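Local structure of AT5G66160 protein (Arabidopsis thaliana, 7BVW) at residues A[29-32]-A[33-36]; A[53-56]-A[57-61]. The protein probably works as a sorting receptor for traffic to the protein storage vacuole, this piece being its zinc-binding RING-H2 domain, an E3 ligase module. One frame throughout, in Å; residues are numbered along the deposited sequence.

Interaction 1: residues A[29-32]-A[33-36]; sequences ETCA and ICLE. With ZN (zinc ion), chain C; ZN (zinc ion), chain E.
Cys-31 and Cys-34 meet on one zinc ion in the first CxxC zinc knuckle of the RING-H2 domain, a tight turn in the loop that follows helix 21-27. Metal bonds come first: Cys-31 SG and Cys-34 SG each lie 2.4 Å from the ion, and His-54 and Cys-57 supply the other two ligands. The two thiolates reach the metal by different torsions. Cys-31 SG is trans to its own backbone N (chi1 176°), whereas Cys-34 SG sits between its N and carbonyl carbon (chi1 68°). A third zinc, outside the two RING sites, is bound by Glu-29 OE1 at 2.0 Å, with OE2 of the same carboxylate farther off at 2.7 Å and His-24 as the other ligand.

Backbone bonds close the turn. Leu-35 N donates to Cys-31 O at 2.8 Å, and Cys-31 N returns a straighter bond to Glu-36 O at 3.1 Å. Leu-35 takes a left-handed backbone conformation (phi 69°), which turns the chain back alongside Thr-30. Amides also point at the sulfurs, as in other zinc knuckles: Glu-36 N donates to Cys-34 SG, and Ile-33 N makes a weak bond to Cys-31 SG. Such bonds would be expected to draw some negative charge off the thiolates.

The remaining side-chain contacts set methyl groups against backbone carbonyl oxygens. Leu-35 CD2 lies beside Ala-32 O at 3.5 Å. Thr-30 directs its hydroxyl to Asp-37 OD1, leaving the methyl to face the returning limb of the turn, where CG2 rests 3.4 Å from both Leu-35 O and Glu-36 O.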
ATOM      1  N   GLU A  29       3.910   7.747   9.881  1.00 22.23           N
ATOM      2  CA  GLU A  29       5.152   8.473   9.648  1.00 23.87           C
ATOM      3  C   GLU A  29       6.078   7.807   8.641  1.00 20.33           C
ATOM      4  O   GLU A  29       6.840   8.507   7.967  1.00 18.55           O
ATOM      5  CB  GLU A  29       5.912   8.648  10.969  1.00 27.24           C
ATOM      6  CG  GLU A  29       5.058   9.152  12.124  1.00 28.55           C
ATOM      7  CD  GLU A  29       4.650  10.598  11.955  1.00 29.62           C
ATOM      8  OE1 GLU A  29       5.380  11.340  11.265  1.00 27.96           O
ATOM      9  OE2 GLU A  29       3.599  10.993  12.505  1.00 31.79           O
ATOM     10  N   THR A  30       6.040   6.481   8.516  1.00 16.26           N
ATOM     11  CA  THR A  30       7.075   5.762   7.791  1.00 19.03           C
ATOM     12  C   THR A  30       6.468   4.641   6.960  1.00 14.44           C
ATOM     13  O   THR A  30       5.517   3.984   7.389  1.00 15.79           O
ATOM     14  CB  THR A  30       8.115   5.186   8.766  1.00 21.45           C
ATOM     15  OG1 THR A  30       8.572   6.224   9.643  1.00 25.92           O
ATOM     16  CG2 THR A  30       9.308   4.610   8.020  1.00 20.66           C
ATOM     17  N   CYS A  31       7.024   4.433   5.769  1.00 15.85           N
ATOM     18  CA  CYS A  31       6.659   3.295   4.934  1.00 16.38           C
ATOM     19  C   CYS A  31       7.417   2.059   5.407  1.00 19.96           C
ATOM     20  O   CYS A  31       8.652   2.062   5.448  1.00 21.70           O
ATOM     21  CB  CYS A  31       6.966   3.588   3.468  1.00 12.95           C
ATOM     22  SG  CYS A  31       6.644   2.204   2.362  1.00 14.16           S
ATOM     23  N   ALA A  32       6.680   1.001   5.756  1.00 20.47           N
ATOM     24  CA  ALA A  32       7.306  -0.211   6.277  1.00 18.59           C
ATOM     25  C   ALA A  32       8.071  -0.984   5.210  1.00 19.46           C
ATOM     26  O   ALA A  32       8.917  -1.817   5.553  1.00 17.28           O
ATOM     27  CB  ALA A  32       6.250  -1.117   6.910  1.00 16.33           C
ATOM     28  N   ILE A  33       7.801  -0.727   3.930  1.00 20.92           N
ATOM     29  CA  ILE A  33       8.426  -1.502   2.864  1.00 20.31           C
ATOM     30  C   ILE A  33       9.838  -1.002   2.576  1.00 19.41           C
ATOM     31  O   ILE A  33      10.748  -1.797   2.317  1.00 21.16           O
ATOM     32  CB  ILE A  33       7.536  -1.472   1.608  1.00 16.55           C
ATOM     33  CG1 ILE A  33       6.209  -2.186   1.885  1.00 15.35           C
ATOM     34  CG2 ILE A  33       8.243  -2.108   0.424  1.00 17.46           C
ATOM     35  CD1 ILE A  33       5.303  -2.291   0.679  1.00 14.37           C
ATOM     36  N   CYS A  34      10.050   0.314   2.623  1.00 18.85           N
ATOM     37  CA  CYS A  34      11.357   0.893   2.341  1.00 16.73           C
ATOM     38  C   CYS A  34      12.002   1.558   3.550  1.00 17.20           C
ATOM     39  O   CYS A  34      13.173   1.948   3.463  1.00 17.67           O
ATOM     40  CB  CYS A  34      11.254   1.915   1.198  1.00 17.91           C
ATOM     41  SG  CYS A  34      10.341   3.414   1.612  1.00 19.09           S
ATOM     42  N   LEU A  35      11.275   1.698   4.661  1.00 13.42           N
ATOM     43  CA  LEU A  35      11.736   2.252   5.935  1.00 15.54           C
ATOM     44  C   LEU A  35      12.008   3.750   5.880  1.00 18.69           C
ATOM     45  O   LEU A  35      12.531   4.311   6.851  1.00 18.13           O
ATOM     46  CB  LEU A  35      12.982   1.530   6.462  1.00 13.86           C
ATOM     47  CG  LEU A  35      12.868   0.022   6.688  1.00 15.30           C
ATOM     48  CD1 LEU A  35      14.051  -0.474   7.520  1.00 13.31           C
ATOM     49  CD2 LEU A  35      11.543  -0.345   7.348  1.00 15.08           C
ATOM     50  N   GLU A  36      11.659   4.421   4.786  1.00 20.24           N
ATOM     51  CA  GLU A  36      11.843   5.860   4.676  1.00 22.03           C
ATOM     52  C   GLU A  36      10.625   6.591   5.231  1.00 20.91           C
ATOM     53  O   GLU A  36       9.485   6.170   5.018  1.00 20.76           O
ATOM     54  CB  GLU A  36      12.074   6.267   3.220  1.00 23.96           C
ATOM     55  CG  GLU A  36      13.201   5.524   2.528  1.00 26.31           C
ATOM     56  CD  GLU A  36      14.574   5.972   2.996  1.00 27.58           C
ATOM     57  OE1 GLU A  36      14.665   7.020   3.671  1.00 27.13           O
ATOM     58  OE2 GLU A  36      15.563   5.274   2.684  1.00 25.08           O
TER
HETATM   59 ZN    ZN C 401       8.189   3.022   0.701  1.00 18.25          ZN
HETATM   60 ZN    ZN E 403       4.812  13.216  11.690  0.50 28.88          ZN

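Interaction 2: residues A[53-56]-A[57-61]; sequences FHLN and CIDSW. With ZN (zinc ion), chain C.
Ile-58 lies against Phe-53 where a strand of the RING domain runs straight into its helix, and each of its side-chain carbons touches a residue of 53-55. Ile-58 CB sits 3.8 Å from Phe-53 CB. The CG2 branch turns back to the helix start, in van der Waals contact with the carbonyl oxygens of His-54 and Leu-55. CG1 leaves on the other side, trans to the backbone N (chi1 -171°), and runs toward Phe-53 CD1. At the tip, CD1 stands over one face of the ring, 4.2 Å from its centroid and 26° off the normal, a CH-pi contact. With an alanine here, CG1, CG2 and CD1 are gone, and Phe-53 would probably lose the CH-pi contact over that face and be held less firmly there.

His-54 occupies the N-cap position, and its carbonyl receives Ile-58 N at 3.0 Å in a nearly straight bond (171° at the hydrogen). Its side chain turns to the zinc, bound by ND1 at 2.3 Å; with ND1 on the metal and NE2 hydrogen-bonded to Glu-42, the ring is held at both nitrogens. Cys-57 SG completes this pair of ligands at 2.4 Å from the zinc and lies at the edge of the imidazole.

One residue further, Asp-59 N bonds to Leu-55 O. The side chains of Leu-55 and Asp-59 cross at a slant, CD2 of Leu-55 coming 3.4 Å from OD2 of Asp-59, and a water donates to both that oxygen and Asn-56 OD1.

Strand 52-54, an outer strand of the small antiparallel sheet, thus passes directly into helix 55-65. Phe-53 and Leu-55 pair through their backbones with strand 43-46, while Asp-59 ties the helix to that strand by a salt bridge to Arg-45.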
ATOM      1  N   PHE A  53       1.112   2.687   2.496  1.00 17.01           N
ATOM      2  CA  PHE A  53       2.493   2.589   2.049  1.00 14.80           C
ATOM      3  C   PHE A  53       2.732   3.604   0.944  1.00 16.59           C
ATOM      4  O   PHE A  53       1.793   4.187   0.399  1.00 14.98           O
ATOM      5  CB  PHE A  53       2.826   1.185   1.524  1.00 13.48           C
ATOM      6  CG  PHE A  53       2.445   0.071   2.458  1.00 15.12           C
ATOM      7  CD1 PHE A  53       1.168  -0.466   2.434  1.00 15.28           C
ATOM      8  CD2 PHE A  53       3.370  -0.455   3.341  1.00 14.72           C
ATOM      9  CE1 PHE A  53       0.818  -1.494   3.290  1.00 16.61           C
ATOM     10  CE2 PHE A  53       3.023  -1.483   4.196  1.00 16.15           C
ATOM     11  CZ  PHE A  53       1.745  -2.005   4.169  1.00 15.61           C
ATOM     12  N   HIS A  54       4.006   3.806   0.617  1.00 14.02           N
ATOM     13  CA  HIS A  54       4.355   4.423  -0.654  1.00 15.04           C
ATOM     14  C   HIS A  54       3.662   3.667  -1.781  1.00 13.62           C
ATOM     15  O   HIS A  54       3.659   2.433  -1.803  1.00 12.65           O
ATOM     16  CB  HIS A  54       5.876   4.402  -0.859  1.00 14.95           C
ATOM     17  CG  HIS A  54       6.608   5.482  -0.125  1.00 14.52           C
ATOM     18  ND1 HIS A  54       7.807   5.262   0.519  1.00 15.03           N
ATOM     19  CD2 HIS A  54       6.322   6.794   0.047  1.00 14.39           C
ATOM     20  CE1 HIS A  54       8.222   6.390   1.067  1.00 16.59           C
ATOM     21  NE2 HIS A  54       7.339   7.335   0.796  1.00 15.65           N
ATOM     22  N   LEU A  55       3.052   4.416  -2.703  1.00 13.39           N
ATOM     23  CA  LEU A  55       2.334   3.789  -3.810  1.00 13.56           C
ATOM     24  C   LEU A  55       3.247   2.859  -4.603  1.00 15.59           C
ATOM     25  O   LEU A  55       2.881   1.716  -4.897  1.00 16.12           O
ATOM     26  CB  LEU A  55       1.729   4.864  -4.714  1.00 14.81           C
ATOM     27  CG  LEU A  55       0.927   4.395  -5.934  1.00 15.05           C
ATOM     28  CD1 LEU A  55      -0.265   5.311  -6.138  1.00 14.94           C
ATOM     29  CD2 LEU A  55       1.785   4.357  -7.200  1.00 15.33           C
ATOM     30  N   ASN A  56       4.449   3.329  -4.944  1.00 15.52           N
ATOM     31  CA  ASN A  56       5.378   2.503  -5.711  1.00 17.39           C
ATOM     32  C   ASN A  56       5.837   1.287  -4.916  1.00 16.50           C
ATOM     33  O   ASN A  56       6.089   0.222  -5.491  1.00 14.10           O
ATOM     34  CB  ASN A  56       6.583   3.336  -6.148  1.00 21.51           C
ATOM     35  CG  ASN A  56       6.289   4.186  -7.361  1.00 29.30           C
ATOM     36  OD1 ASN A  56       5.395   3.878  -8.146  1.00 32.38           O
ATOM     37  ND2 ASN A  56       7.053   5.258  -7.530  1.00 31.62           N
ATOM     38  N   CYS A  57       5.957   1.424  -3.594  1.00 14.97           N
ATOM     39  CA  CYS A  57       6.455   0.318  -2.781  1.00 12.66           C
ATOM     40  C   CYS A  57       5.441  -0.817  -2.706  1.00 15.81           C
ATOM     41  O   CYS A  57       5.784  -1.983  -2.931  1.00 15.43           O
ATOM     42  CB  CYS A  57       6.811   0.817  -1.381  1.00 12.33           C
ATOM     43  SG  CYS A  57       8.300   1.830  -1.328  1.00 14.60           S
ATOM     44  N   ILE A  58       4.182  -0.497  -2.394  1.00 13.08           N
ATOM     45  CA  ILE A  58       3.176  -1.543  -2.239  1.00 13.36           C
ATOM     46  C   ILE A  58       2.786  -2.128  -3.591  1.00 15.33           C
ATOM     47  O   ILE A  58       2.472  -3.323  -3.687  1.00 15.45           O
ATOM     48  CB  ILE A  58       1.953  -1.004  -1.468  1.00 12.51           C
ATOM     49  CG1 ILE A  58       0.994  -2.144  -1.110  1.00 12.79           C
ATOM     50  CG2 ILE A  58       1.235   0.084  -2.264  1.00 12.95           C
ATOM     51  CD1 ILE A  58       1.627  -3.202  -0.222  1.00 12.73           C
ATOM     52  N   ASP A  59       2.803  -1.314  -4.653  1.00 18.32           N
ATOM     53  CA  ASP A  59       2.539  -1.837  -5.990  1.00 19.69           C
ATOM     54  C   ASP A  59       3.562  -2.902  -6.364  1.00 19.30           C
ATOM     55  O   ASP A  59       3.212  -3.960  -6.898  1.00 20.05           O
ATOM     56  CB  ASP A  59       2.546  -0.703  -7.013  1.00 19.81           C
ATOM     57  CG  ASP A  59       1.289   0.141  -6.958  1.00 22.71           C
ATOM     58  OD1 ASP A  59       0.449  -0.091  -6.061  1.00 20.86           O
ATOM     59  OD2 ASP A  59       1.137   1.035  -7.818  1.00 24.17           O
ATOM     60  N   SER A  60       4.836  -2.638  -6.073  1.00 16.62           N
ATOM     61  CA  SER A  60       5.883  -3.615  -6.347  1.00 18.41           C
ATOM     62  C   SER A  60       5.662  -4.890  -5.546  1.00 17.03           C
ATOM     63  O   SER A  60       5.812  -5.999  -6.071  1.00 20.10           O
ATOM     64  CB  SER A  60       7.250  -3.009  -6.030  1.00 19.95           C
ATOM     65  OG  SER A  60       8.225  -4.023  -5.856  1.00 24.52           O
ATOM     66  N   TRP A  61       5.304  -4.747  -4.269  1.00 14.04           N
ATOM     67  CA  TRP A  61       5.131  -5.913  -3.408  1.00 13.76           C
ATOM     68  C   TRP A  61       3.977  -6.787  -3.885  1.00 15.95           C
ATOM     69  O   TRP A  61       4.101  -8.013  -3.957  1.00 15.20           O
ATOM     70  CB  TRP A  61       4.903  -5.473  -1.963  1.00 21.24           C
ATOM     71  CG  TRP A  61       4.542  -6.611  -1.059  1.00 20.91           C
ATOM     72  CD1 TRP A  61       3.297  -6.937  -0.604  1.00 20.58           C
ATOM     73  CD2 TRP A  61       5.436  -7.587  -0.513  1.00 20.20           C
ATOM     74  NE1 TRP A  61       3.361  -8.051   0.198  1.00 21.56           N
ATOM     75  CE2 TRP A  61       4.664  -8.468   0.272  1.00 21.92           C
ATOM     76  CE3 TRP A  61       6.814  -7.798  -0.605  1.00 20.50           C
ATOM     77  CZ2 TRP A  61       5.223  -9.543   0.958  1.00 20.35           C
ATOM     78  CZ3 TRP A  61       7.368  -8.865   0.075  1.00 20.19           C
ATOM     79  CH2 TRP A  61       6.573  -9.727   0.846  1.00 20.13           C
TER
HETATM   80 ZN    ZN C 401       8.189   3.022   0.701  1.00 18.25          ZN
HETATM   81  O   HOH W   1       3.569   1.676  -9.348  1.00 28.55           O

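In the fold
Interactions 1 and 2, with centres about 10 Å apart, each give two ligands to the same zinc: a CxxC knuckle from the loop and a His-Cys pair from the strand-helix junction. Around the ion, Cys-34 SG and His-54 ND1 come within 3.3 Å of each other. Ile-33 bridges the halves beyond the metal, with CG1 3.6 Å from Phe-53 CD2 and CD1 3.7 Å from Cys-57 O. The zinc thereby joins segment 29-36 to the start of helix 55-65. In many RING ligases, the aliphatic residue of this knuckle and a tryptophan on the helix contact the E2 enzyme; Ile-33 and Trp-61 are placed consistently with that role.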